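Local coordinates for GNA33 (Neisseria gonorrhoeae FA 1090, PDB 2G5D), which probably cleaves the beta-1,4 linkage between N-acetylmuramic acid and N-acetylglucosamine in peptidoglycan, leaving a 1,6-anhydro bond, as a lytic transglycosylase, at residues Leu353-Ala358 with Gly406-Leu411; Pro51-Gln56 with Asn367-Ala372; Ala59-Ser64 with Gly336-Ala341; Ile347-Pro352 with Gln373-Ala378. All coordinates share one frame; numbering follows the deposited sequence.

Contact 1. Residues Leu353-Ala358 with Gly406-Leu411; sequences LFVATA and GYVWQL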
loop_
_atom_site.group_PDB
_atom_site.type_symbol
_atom_site.label_atom_id
_atom_site.label_comp_id
_atom_site.label_asym_id
_atom_site.label_seq_id
_atom_site.Cartn_x
_atom_site.Cartn_y
_atom_site.Cartn_z
ATOM N N LEU A 353 10.159 12.427 1.852
ATOM C CA LEU A 353 10.061 12.170 3.281
ATOM C C LEU A 353 11.365 11.521 3.712
ATOM O O LEU A 353 11.701 10.436 3.261
ATOM C CB LEU A 353 8.855 11.254 3.534
ATOM C CG LEU A 353 7.944 11.145 4.786
ATOM C CD1 LEU A 353 8.347 9.961 5.631
ATOM C CD2 LEU A 353 7.783 12.401 5.648
ATOM N N PHE A 354 12.116 12.216 4.557
ATOM C CA PHE A 354 13.323 11.632 5.115
ATOM C C PHE A 354 13.019 10.800 6.352
ATOM O O PHE A 354 12.374 11.285 7.290
ATOM C CB PHE A 354 14.338 12.713 5.439
ATOM C CG PHE A 354 15.719 12.195 5.576
ATOM C CD1 PHE A 354 16.598 12.231 4.481
ATOM C CD2 PHE A 354 16.154 11.654 6.785
ATOM C CE1 PHE A 354 17.910 11.723 4.594
ATOM C CE2 PHE A 354 17.455 11.159 6.912
ATOM C CZ PHE A 354 18.329 11.190 5.808
ATOM N N VAL A 355 13.495 9.549 6.344
ATOM C CA VAL A 355 13.279 8.597 7.424
ATOM C C VAL A 355 14.625 8.177 7.975
ATOM O O VAL A 355 15.471 7.649 7.258
ATOM C CB VAL A 355 12.447 7.338 6.971
ATOM C CG1 VAL A 355 12.192 6.366 8.159
ATOM C CG2 VAL A 355 11.142 7.758 6.401
ATOM N N ALA A 356 14.812 8.494 9.256
ATOM C CA ALA A 356 15.910 8.043 10.072
ATOM C C ALA A 356 15.436 6.871 10.938
ATOM O O ALA A 356 14.635 7.038 11.861
ATOM C CB ALA A 356 16.400 9.202 10.963
ATOM N N THR A 357 15.934 5.674 10.639
ATOM C CA THR A 357 15.507 4.494 11.386
ATOM C C THR A 357 16.629 3.462 11.531
ATOM O O THR A 357 17.808 3.813 11.467
ATOM C CB THR A 357 14.130 3.928 10.837
ATOM O OG1 THR A 357 13.666 2.851 11.656
ATOM C CG2 THR A 357 14.208 3.503 9.378
ATOM N N ALA A 358 16.265 2.210 11.776
ATOM C CA ALA A 358 17.231 1.116 11.788
ATOM C C ALA A 358 16.878 0.086 10.717
ATOM O O ALA A 358 15.703 -0.236 10.519
ATOM C CB ALA A 358 17.287 0.474 13.154
ATOM N N GLY A 406 11.520 5.331 14.475
ATOM C CA GLY A 406 12.003 6.175 13.411
ATOM C C GLY A 406 11.621 7.621 13.598
ATOM O O GLY A 406 10.702 7.943 14.356
ATOM N N TYR A 407 12.348 8.481 12.894
ATOM C CA TYR A 407 12.149 9.926 12.920
ATOM C C TYR A 407 11.865 10.352 11.511
ATOM O O TYR A 407 12.434 9.794 10.574
ATOM C CB TYR A 407 13.412 10.619 13.415
ATOM C CG TYR A 407 13.756 10.167 14.805
ATOM C CD1 TYR A 407 14.738 9.205 15.020
ATOM C CD2 TYR A 407 13.062 10.665 15.895
ATOM C CE1 TYR A 407 15.030 8.763 16.302
ATOM C CE2 TYR A 407 13.358 10.247 17.187
ATOM C CZ TYR A 407 14.332 9.290 17.381
ATOM O OH TYR A 407 14.619 8.876 18.665
ATOM N N VAL A 408 10.990 11.334 11.350
ATOM C CA VAL A 408 10.638 11.726 9.997
ATOM C C VAL A 408 10.701 13.223 9.757
ATOM O O VAL A 408 10.430 14.031 10.646
ATOM C CB VAL A 408 9.277 11.101 9.518
ATOM C CG1 VAL A 408 9.233 9.577 9.794
ATOM C CG2 VAL A 408 8.090 11.803 10.099
ATOM N N TRP A 409 11.060 13.590 8.536
ATOM C CA TRP A 409 11.052 14.987 8.148
ATOM C C TRP A 409 10.314 15.007 6.857
ATOM O O TRP A 409 10.601 14.213 5.962
ATOM C CB TRP A 409 12.462 15.530 7.892
ATOM C CG TRP A 409 13.377 15.614 9.096
ATOM C CD1 TRP A 409 13.763 16.738 9.729
ATOM C CD2 TRP A 409 14.069 14.530 9.727
ATOM N NE1 TRP A 409 14.659 16.441 10.747
ATOM C CE2 TRP A 409 14.855 15.086 10.776
ATOM C CE3 TRP A 409 14.105 13.148 9.513
ATOM C CZ2 TRP A 409 15.661 14.296 11.634
ATOM C CZ3 TRP A 409 14.895 12.351 10.374
ATOM C CH2 TRP A 409 15.662 12.931 11.418
ATOM N N GLN A 410 9.369 15.924 6.741
ATOM C CA GLN A 410 8.625 16.076 5.498
ATOM C C GLN A 410 9.205 17.255 4.694
ATOM O O GLN A 410 9.352 18.346 5.248
ATOM C CB GLN A 410 7.156 16.341 5.867
ATOM C CG GLN A 410 6.235 16.515 4.677
ATOM C CD GLN A 410 4.764 16.616 5.061
ATOM O OE1 GLN A 410 3.909 16.275 4.262
ATOM N NE2 GLN A 410 4.463 17.114 6.272
ATOM N N LEU A 411 9.543 17.031 3.406
ATOM C CA LEU A 411 10.055 18.094 2.491
ATOM C C LEU A 411 8.925 18.581 1.588
ATOM O O LEU A 411 8.218 17.788 0.985
ATOM C CB LEU A 411 11.293 17.625 1.667
ATOM C CG LEU A 411 12.653 17.562 2.410
ATOM C CD1 LEU A 411 12.591 16.578 3.555
ATOM C CD2 LEU A 411 13.832 17.188 1.474
#

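Contact 2. Residues Pro51-Gln56 with Asn367-Ala372; sequences PHWAAQ and NRLIMA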
loop_
_atom_site.group_PDB
_atom_site.type_symbol
_atom_site.label_atom_id
_atom_site.label_comp_id
_atom_site.label_asym_id
_atom_site.label_seq_id
_atom_site.Cartn_x
_atom_site.Cartn_y
_atom_site.Cartn_z
ATOM N N PRO A 51 20.188 13.156 9.343
ATOM C CA PRO A 51 21.405 12.367 9.469
ATOM C C PRO A 51 21.745 11.673 8.140
ATOM O O PRO A 51 20.857 11.143 7.493
ATOM C CB PRO A 51 21.073 11.364 10.578
ATOM C CG PRO A 51 19.569 11.261 10.599
ATOM C CD PRO A 51 19.049 12.596 10.105
ATOM N N HIS A 52 23.014 11.730 7.736
ATOM C CA HIS A 52 23.471 11.149 6.463
ATOM C C HIS A 52 22.846 11.761 5.209
ATOM O O HIS A 52 22.918 11.175 4.131
ATOM C CB HIS A 52 23.296 9.632 6.448
ATOM C CG HIS A 52 24.091 8.927 7.494
ATOM N ND1 HIS A 52 23.983 7.572 7.717
ATOM C CD2 HIS A 52 24.999 9.390 8.391
ATOM C CE1 HIS A 52 24.797 7.227 8.701
ATOM N NE2 HIS A 52 25.412 8.316 9.137
ATOM N N TRP A 53 22.285 12.953 5.356
ATOM C CA TRP A 53 21.828 13.759 4.237
ATOM C C TRP A 53 22.862 13.816 3.105
ATOM O O TRP A 53 22.533 13.554 1.953
ATOM C CB TRP A 53 21.545 15.188 4.692
ATOM C CG TRP A 53 21.157 16.042 3.539
ATOM C CD1 TRP A 53 21.952 16.913 2.837
ATOM C CD2 TRP A 53 19.869 16.070 2.910
ATOM N NE1 TRP A 53 21.214 17.493 1.809
ATOM C CE2 TRP A 53 19.941 16.990 1.841
ATOM C CE3 TRP A 53 18.648 15.425 3.170
ATOM C CZ2 TRP A 53 18.837 17.266 1.018
ATOM C CZ3 TRP A 53 17.555 15.690 2.349
ATOM C CH2 TRP A 53 17.657 16.610 1.295
ATOM N N ALA A 54 24.090 14.188 3.444
ATOM C CA ALA A 54 25.203 14.322 2.478
ATOM C C ALA A 54 25.424 13.088 1.616
ATOM O O ALA A 54 25.660 13.217 0.397
ATOM C CB ALA A 54 26.506 14.669 3.227
ATOM N N ALA A 55 25.341 11.908 2.250
ATOM C CA ALA A 55 25.642 10.613 1.629
ATOM C C ALA A 55 24.461 9.877 0.938
ATOM O O ALA A 55 24.605 8.737 0.478
ATOM C CB ALA A 55 26.346 9.696 2.643
ATOM N N GLN A 56 23.313 10.534 0.837
ATOM C CA GLN A 56 22.166 9.959 0.128
ATOM C C GLN A 56 22.407 9.640 -1.350
ATOM O O GLN A 56 23.089 10.366 -2.055
ATOM C CB GLN A 56 20.945 10.867 0.210
ATOM C CG GLN A 56 20.305 10.979 1.596
ATOM C CD GLN A 56 19.971 9.626 2.162
ATOM O OE1 GLN A 56 19.092 8.932 1.642
ATOM N NE2 GLN A 56 20.694 9.217 3.208
ATOM N N ASN A 367 19.021 5.538 6.877
ATOM C CA ASN A 367 18.609 6.949 6.644
ATOM C C ASN A 367 18.407 7.192 5.154
ATOM O O ASN A 367 19.333 7.030 4.342
ATOM C CB ASN A 367 19.640 7.966 7.201
ATOM C CG ASN A 367 19.993 7.740 8.677
ATOM O OD1 ASN A 367 19.138 7.513 9.513
ATOM N ND2 ASN A 367 21.271 7.826 8.988
ATOM N N ARG A 368 17.187 7.563 4.774
ATOM C CA ARG A 368 16.782 7.522 3.391
ATOM C C ARG A 368 15.829 8.650 3.059
ATOM O O ARG A 368 14.874 8.869 3.785
ATOM C CB ARG A 368 16.059 6.182 3.111
ATOM C CG ARG A 368 16.963 4.939 3.103
ATOM C CD ARG A 368 17.356 4.582 1.674
ATOM N NE ARG A 368 18.511 3.693 1.654
ATOM C CZ ARG A 368 18.464 2.360 1.604
ATOM N NH1 ARG A 368 17.298 1.697 1.568
ATOM N NH2 ARG A 368 19.616 1.677 1.603
ATOM N N LEU A 369 16.081 9.358 1.965
ATOM C CA LEU A 369 15.045 10.227 1.400
ATOM C C LEU A 369 14.138 9.410 0.502
ATOM O O LEU A 369 14.475 9.142 -0.663
ATOM C CB LEU A 369 15.625 11.416 0.621
ATOM C CG LEU A 369 14.559 12.409 0.133
ATOM C CD1 LEU A 369 13.821 13.002 1.326
ATOM C CD2 LEU A 369 15.238 13.500 -0.683
ATOM N N ILE A 370 12.975 9.035 1.048
ATOM C CA ILE A 370 11.919 8.322 0.300
ATOM C C ILE A 370 10.816 9.270 -0.150
ATOM O O ILE A 370 10.842 10.421 0.191
ATOM C CB ILE A 370 11.352 7.144 1.128
ATOM C CG1 ILE A 370 10.490 7.641 2.295
ATOM C CG2 ILE A 370 12.541 6.234 1.610
ATOM C CD1 ILE A 370 9.512 6.641 2.851
ATOM N N MET A 371 9.879 8.770 -0.949
ATOM C CA MET A 371 8.686 9.509 -1.337
ATOM C C MET A 371 7.452 8.889 -0.694
ATOM O O MET A 371 7.262 7.676 -0.724
ATOM C CB MET A 371 8.559 9.569 -2.863
ATOM C CG MET A 371 9.834 10.089 -3.570
ATOM S SD MET A 371 10.207 11.828 -3.242
ATOM C CE MET A 371 11.923 11.620 -2.774
ATOM N N ALA A 372 6.636 9.749 -0.088
ATOM C CA ALA A 372 5.406 9.365 0.592
ATOM C C ALA A 372 4.271 9.332 -0.427
ATOM O O ALA A 372 3.583 10.343 -0.668
ATOM C CB ALA A 372 5.112 10.350 1.693
#

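Contact 3. Residues Ala59-Ser64 with Gly336-Ala341; sequences AKSLQS and GEYAGA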
loop_
_atom_site.group_PDB
_atom_site.type_symbol
_atom_site.label_atom_id
_atom_site.label_comp_id
_atom_site.label_asym_id
_atom_site.label_seq_id
_atom_site.Cartn_x
_atom_site.Cartn_y
_atom_site.Cartn_z
ATOM N N ALA A 59 20.088 10.372 -6.619
ATOM C CA ALA A 59 19.628 9.977 -7.967
ATOM C C ALA A 59 18.389 9.090 -7.836
ATOM O O ALA A 59 17.385 9.271 -8.555
ATOM C CB ALA A 59 20.750 9.221 -8.729
ATOM N N LYS A 60 18.462 8.144 -6.900
ATOM C CA LYS A 60 17.370 7.224 -6.652
ATOM C C LYS A 60 16.136 7.952 -6.084
ATOM O O LYS A 60 15.016 7.668 -6.528
ATOM C CB LYS A 60 17.823 6.023 -5.800
ATOM C CG LYS A 60 18.510 4.967 -6.641
ATOM C CD LYS A 60 19.026 3.771 -5.846
ATOM C CE LYS A 60 19.993 2.916 -6.679
ATOM N NZ LYS A 60 21.083 3.743 -7.361
ATOM N N SER A 61 16.328 8.915 -5.162
ATOM C CA SER A 61 15.197 9.698 -4.639
ATOM C C SER A 61 14.566 10.507 -5.750
ATOM O O SER A 61 13.339 10.648 -5.797
ATOM C CB SER A 61 15.626 10.676 -3.512
ATOM O OG SER A 61 16.363 10.002 -2.512
ATOM N N LEU A 62 15.399 11.039 -6.651
ATOM C CA LEU A 62 14.872 11.798 -7.816
ATOM C C LEU A 62 14.059 10.919 -8.761
ATOM O O LEU A 62 12.983 11.331 -9.186
ATOM C CB LEU A 62 15.952 12.604 -8.557
ATOM C CG LEU A 62 15.501 13.464 -9.766
ATOM C CD1 LEU A 62 14.492 14.540 -9.363
ATOM C CD2 LEU A 62 16.675 14.097 -10.460
ATOM N N GLN A 63 14.558 9.721 -9.092
ATOM C CA GLN A 63 13.749 8.735 -9.830
ATOM C C GLN A 63 12.381 8.534 -9.169
ATOM O O GLN A 63 11.338 8.589 -9.827
ATOM C CB GLN A 63 14.468 7.387 -9.914
ATOM C CG GLN A 63 15.603 7.356 -10.927
ATOM C CD GLN A 63 16.373 6.073 -10.854
ATOM O OE1 GLN A 63 17.032 5.787 -9.847
ATOM N NE2 GLN A 63 16.305 5.294 -11.893
ATOM N N SER A 64 12.384 8.306 -7.862
ATOM C CA SER A 64 11.156 8.029 -7.132
ATOM C C SER A 64 10.207 9.244 -7.192
ATOM O O SER A 64 9.011 9.092 -7.484
ATOM C CB SER A 64 11.517 7.633 -5.700
ATOM O OG SER A 64 10.405 7.175 -4.967
ATOM N N GLY A 336 10.972 0.370 -5.221
ATOM C CA GLY A 336 11.545 -0.347 -4.073
ATOM C C GLY A 336 12.606 0.443 -3.336
ATOM O O GLY A 336 13.542 0.984 -3.965
ATOM N N GLU A 337 12.420 0.539 -2.010
ATOM C CA GLU A 337 13.359 1.200 -1.085
ATOM C C GLU A 337 13.344 2.726 -1.041
ATOM O O GLU A 337 14.058 3.313 -0.209
ATOM C CB GLU A 337 14.790 0.745 -1.334
ATOM C CG GLU A 337 15.080 -0.628 -0.837
ATOM C CD GLU A 337 16.484 -1.054 -1.178
ATOM O OE1 GLU A 337 16.628 -1.957 -1.997
ATOM O OE2 GLU A 337 17.449 -0.482 -0.637
ATOM N N TYR A 338 12.525 3.335 -1.909
ATOM C CA TYR A 338 12.451 4.782 -2.121
ATOM C C TYR A 338 11.010 5.294 -2.120
ATOM O O TYR A 338 10.716 6.385 -2.602
ATOM C CB TYR A 338 13.230 5.195 -3.391
ATOM C CG TYR A 338 14.710 5.132 -3.105
ATOM C CD1 TYR A 338 15.457 3.977 -3.375
ATOM C CD2 TYR A 338 15.344 6.209 -2.487
ATOM C CE1 TYR A 338 16.818 3.912 -3.016
ATOM C CE2 TYR A 338 16.688 6.156 -2.142
ATOM C CZ TYR A 338 17.415 5.026 -2.397
ATOM O OH TYR A 338 18.742 5.044 -2.031
ATOM N N ALA A 339 10.121 4.485 -1.558
ATOM C CA ALA A 339 8.722 4.863 -1.382
ATOM C C ALA A 339 8.199 4.344 -0.052
ATOM O O ALA A 339 8.726 3.379 0.518
ATOM C CB ALA A 339 7.849 4.354 -2.545
ATOM N N GLY A 340 7.191 5.018 0.469
ATOM C CA GLY A 340 6.567 4.575 1.700
ATOM C C GLY A 340 5.111 4.931 1.812
ATOM O O GLY A 340 4.618 5.781 1.064
ATOM N N ALA A 341 4.417 4.244 2.722
ATOM C CA ALA A 341 3.048 4.594 3.087
ATOM C C ALA A 341 2.994 5.444 4.362
ATOM O O ALA A 341 3.734 5.196 5.326
ATOM C CB ALA A 341 2.145 3.320 3.227
#

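Contact 4. Residues Ile347-Pro352 with Gln373-Ala378; sequences ITLGAP and QDTGSA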
loop_
_atom_site.group_PDB
_atom_site.type_symbol
_atom_site.label_atom_id
_atom_site.label_comp_id
_atom_site.label_asym_id
_atom_site.label_seq_id
_atom_site.Cartn_x
_atom_site.Cartn_y
_atom_site.Cartn_z
ATOM N N ILE A 347 0.692 13.782 6.626
ATOM C CA ILE A 347 1.690 13.899 5.546
ATOM C C ILE A 347 1.005 14.223 4.230
ATOM O O ILE A 347 -0.002 13.609 3.883
ATOM C CB ILE A 347 2.558 12.589 5.352
ATOM C CG1 ILE A 347 3.192 12.124 6.681
ATOM C CG2 ILE A 347 3.604 12.771 4.218
ATOM C CD1 ILE A 347 3.976 13.187 7.442
ATOM N N THR A 348 1.552 15.215 3.524
ATOM C CA THR A 348 1.035 15.620 2.226
ATOM C C THR A 348 1.412 14.521 1.225
ATOM O O THR A 348 2.569 14.102 1.168
ATOM C CB THR A 348 1.587 17.011 1.815
ATOM O OG1 THR A 348 1.235 17.973 2.823
ATOM C CG2 THR A 348 0.982 17.456 0.489
ATOM N N LEU A 349 0.428 14.031 0.477
ATOM C CA LEU A 349 0.641 12.876 -0.401
ATOM C C LEU A 349 1.531 13.262 -1.585
ATOM O O LEU A 349 1.276 14.243 -2.260
ATOM C CB LEU A 349 -0.686 12.230 -0.871
ATOM C CG LEU A 349 -0.562 10.872 -1.585
ATOM C CD1 LEU A 349 -0.089 9.734 -0.632
ATOM C CD2 LEU A 349 -1.883 10.511 -2.242
ATOM N N GLY A 350 2.580 12.483 -1.802
ATOM C CA GLY A 350 3.587 12.757 -2.829
ATOM C C GLY A 350 4.899 13.349 -2.314
ATOM O O GLY A 350 5.887 13.395 -3.045
ATOM N N ALA A 351 4.921 13.793 -1.057
ATOM C CA ALA A 351 6.018 14.574 -0.542
ATOM C C ALA A 351 7.266 13.736 -0.353
ATOM O O ALA A 351 7.190 12.592 0.067
ATOM C CB ALA A 351 5.649 15.245 0.779
ATOM N N PRO A 352 8.430 14.311 -0.681
ATOM C CA PRO A 352 9.673 13.678 -0.204
ATOM C C PRO A 352 9.677 13.559 1.334
ATOM O O PRO A 352 9.237 14.469 2.049
ATOM C CB PRO A 352 10.766 14.627 -0.729
ATOM C CG PRO A 352 10.117 15.299 -1.949
ATOM C CD PRO A 352 8.683 15.496 -1.534
ATOM N N GLN A 373 4.100 8.176 -1.052
ATOM C CA GLN A 373 3.260 8.059 -2.240
ATOM C C GLN A 373 2.124 7.052 -2.053
ATOM O O GLN A 373 1.368 6.754 -2.990
ATOM C CB GLN A 373 4.130 7.663 -3.421
ATOM C CG GLN A 373 5.118 8.730 -3.870
ATOM C CD GLN A 373 6.052 8.214 -4.946
ATOM O OE1 GLN A 373 6.182 7.011 -5.120
ATOM N NE2 GLN A 373 6.710 9.123 -5.668
ATOM N N ASP A 374 1.991 6.540 -0.831
ATOM C CA ASP A 374 1.010 5.516 -0.532
ATOM C C ASP A 374 0.449 5.696 0.879
ATOM O O ASP A 374 1.012 6.443 1.692
ATOM C CB ASP A 374 1.657 4.145 -0.702
ATOM C CG ASP A 374 0.639 3.024 -0.994
ATOM O OD1 ASP A 374 1.041 1.855 -0.880
ATOM O OD2 ASP A 374 -0.545 3.296 -1.326
ATOM N N THR A 375 -0.661 5.006 1.135
ATOM C CA THR A 375 -1.378 4.981 2.404
ATOM C C THR A 375 -1.749 3.533 2.745
ATOM O O THR A 375 -1.796 2.682 1.862
ATOM C CB THR A 375 -2.707 5.764 2.308
ATOM O OG1 THR A 375 -3.505 5.210 1.258
ATOM C CG2 THR A 375 -2.485 7.220 2.022
ATOM N N GLY A 376 -2.028 3.253 4.019
ATOM C CA GLY A 376 -2.642 1.972 4.419
ATOM C C GLY A 376 -3.714 2.175 5.480
ATOM O O GLY A 376 -3.713 3.195 6.164
ATOM N N SER A 377 -4.624 1.212 5.631
ATOM C CA SER A 377 -5.664 1.275 6.679
ATOM C C SER A 377 -5.081 1.163 8.103
ATOM O O SER A 377 -5.628 1.727 9.049
ATOM C CB SER A 377 -6.781 0.244 6.423
ATOM O OG SER A 377 -6.297 -1.095 6.427
ATOM N N ALA A 378 -3.939 0.484 8.230
ATOM C CA ALA A 378 -3.246 0.309 9.515
ATOM C C ALA A 378 -2.110 1.324 9.793
ATOM O O ALA A 378 -1.398 1.208 10.786
ATOM C CB ALA A 378 -2.730 -1.132 9.638
HETATM O O HOH W 1 6.244 11.980 -5.262
#

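Contact 1. Residues Leu353-Ala358 with Gly406-Leu411
F354 and W409 form a hydrogen-bonded pair in an antiparallel ladder: F354 N lies 2.9 Å from W409 O, and W409 N lies 2.9 Å from F354 O. A356 and Y407 make the next such pair, with A356 N 3.0 Å from Y407 O. L353–Q410 and V355–V408 are the non-hydrogen-bonded pairs of the ladder. Where V408 passes, its CA also brings a C-H to F354 O at 3.2 Å.

On the face that carries the aromatics, F354 turns its ring edge to the face of the W409 indole in an offset edge-to-face pair, with the planes 81° apart and F354 CD2 3.7 Å from W409 CE3. W409 has CG beside its own backbone N (chi1 -67°), which lays the indole back across the strand pair until CZ3 meets A356 CB at 3.5 Å. That methyl sits at the indole edge, in its plane.

On the face of L353, V355, V408 and Q410 the side chains meet less closely: L353 CD1 comes to 4.2 Å from V408 CB, and V385 of strand 384-391 packs on L353, V355 and V408.

Strand 352-358 thus runs between strand 365-375, bonded through L353, V355 and T357, and strand 403-413, which V408 joins onward to V108 of strand 103-110, in the beta-barrel part of the protein, to which the 3D family segment contributes. M50 and P51 lie against the aromatic face.

Contact 2. Residues Pro51-Gln56 with Asn367-Ala372
The type I beta turn from W53 to Q56, just ahead of helix 58-72, brings the Q56 amide to N367, R368 and L369 of strand 365-375 in the 3D domain. There the glutamine offers one donor and one acceptor to the strand main chain. NE2 gives a hydrogen bond to N367 O at 2.8 Å, and OE1 accepts one from L369 N at 3.1 Å. The same NE2 reaches back to H52 O at 3.1 Å, almost straight at 172°, so the amide nitrogen is tied at once to H52, just before the turn, and to the strand. A bend in the Q56 chain at chi2 (-54°) folds the amide over for this. Both oxygens that take its N-H groups lie close to the amide plane, but in all three bonds the donor comes from above the carbonyl plane, unlike regular strand pairing.

N367 packs beside these bonds. Its CB rests on P51 O at 3.4 Å, and its ND2 lies over one face of the H52 ring, 3.4 Å from H52 CG, with the amide plane 70° from that of the imidazole. P51 CG flanks the same amide, 3.9 Å from N367 OD1.

Deeper in, W53 approaches L369 only loosely. Its indole is placed by other partners: NE1 bonds to E100 and the ring meets F58 edge-to-face. F58 and F99 also touch L369.

Further along the strand M371 is paired with Y338 and G340 in the main-chain manner. At N367 and L369, by contrast, a buried side-chain amide supplies the matching donor and acceptor, so two strand peptide groups are satisfied by one glutamine.

Contact 3. Residues Ala59-Ser64 with Gly336-Ala341
S64 and Y338 make the polar link of this contact: S64 OG donates to Y338 O from above the carbonyl plane, at a modelled distance of 2.5 Å that is unusually short for such a bond. OG stands anti to the backbone N of S64 (chi1 -172°), which aims it off the helix at the loop. Just beside it S64 CB rests on Y338 CB at 3.8 Å.

One turn earlier in the helix, K60 meets the phenol ring of Y338. Its CB makes a CH-pi contact 3.6 Å from the ring centroid and 15° off the normal. Only CB sits over the face; the chain then leaves past the rim, with K60 CD 3.6 Å from Y338 CE1. S61 OG meets the ring obliquely, 3.9 Å from CE2.

The next shell surrounds these groups. The amino end of K60 leads away from the ring to a salt bridge with D57, just before the helix, leaving CB on the ring; D57 also touches Y338. S61 OG is bound to L369 O. The side chain of M371 packs on both S61 and S64.

K60, S61 and S64 lie on one side of helix 58-72, S64 following K60 by a single turn, and together they seat the tyrosine that precedes strand 339-342. The arrangement is that of a helix packed against a beta-barrel. The 3D domain family is grouped with the double-psi beta-barrels, so the barrel here is probably of that type.

Contact 4. Residues Ile347-Pro352 with Gln373-Ala378
L349 meets the main chain of Q373 and D374 end-on: its CD1 methyl lies 3.8 Å from Q373 C and 3.8 Å from D374 N. With CG anti to the backbone N (chi1 -170°), the side chain reaches across to the strand from the type II turn T348-A351, whose closing bond runs from A351 N to T348 O at 3.3 Å. G350, with its positive phi of 102°, follows L349 in that turn and comes alongside Q373, CA to CG 4.4 Å. Here a water joins the two sides, giving a hydrogen to G350 O at 2.7 Å and accepting one from Q373 NE2 at 2.9 Å. The same NE2 bonds to S64 O, so this buried amide nitrogen is held from two sides.

Toward T375 the packing slackens. Its CG2 stays 4.4 Å from L349 CD1, D374 turns its carboxylate away to A329, and beyond T375 the chain leaves the turn for the exposed S377 and A378.

A backbone bond between A351 and A372 fastens the turn to strand 365-375, and P352 is bonded to L411 of strand 403-413. On its other side Q373 pairs with G340 of strand 339-342.

In the fold
Strand 365-375 ties the set together. Contacts 1 and 2, with centres 8 Å apart, share its pairing with strand 352-358: L353 N reaches I370 O at 2.7 Å. Contact 3, its centre about 10 Å from that of contact 2, adds helix 58-72 to the same strand. Contact 4 takes over where contact 2 ends, the two centres about 17 Å apart, through G350 N to A372 O at 2.6 Å; contact 1 reaches it through Q410 OE1 and T348 N, 2.7 Å apart. The loop, helix and turn therefore dress one barrel. In MltA enzymes the glycan probably binds in a groove between this barrel and the second domain.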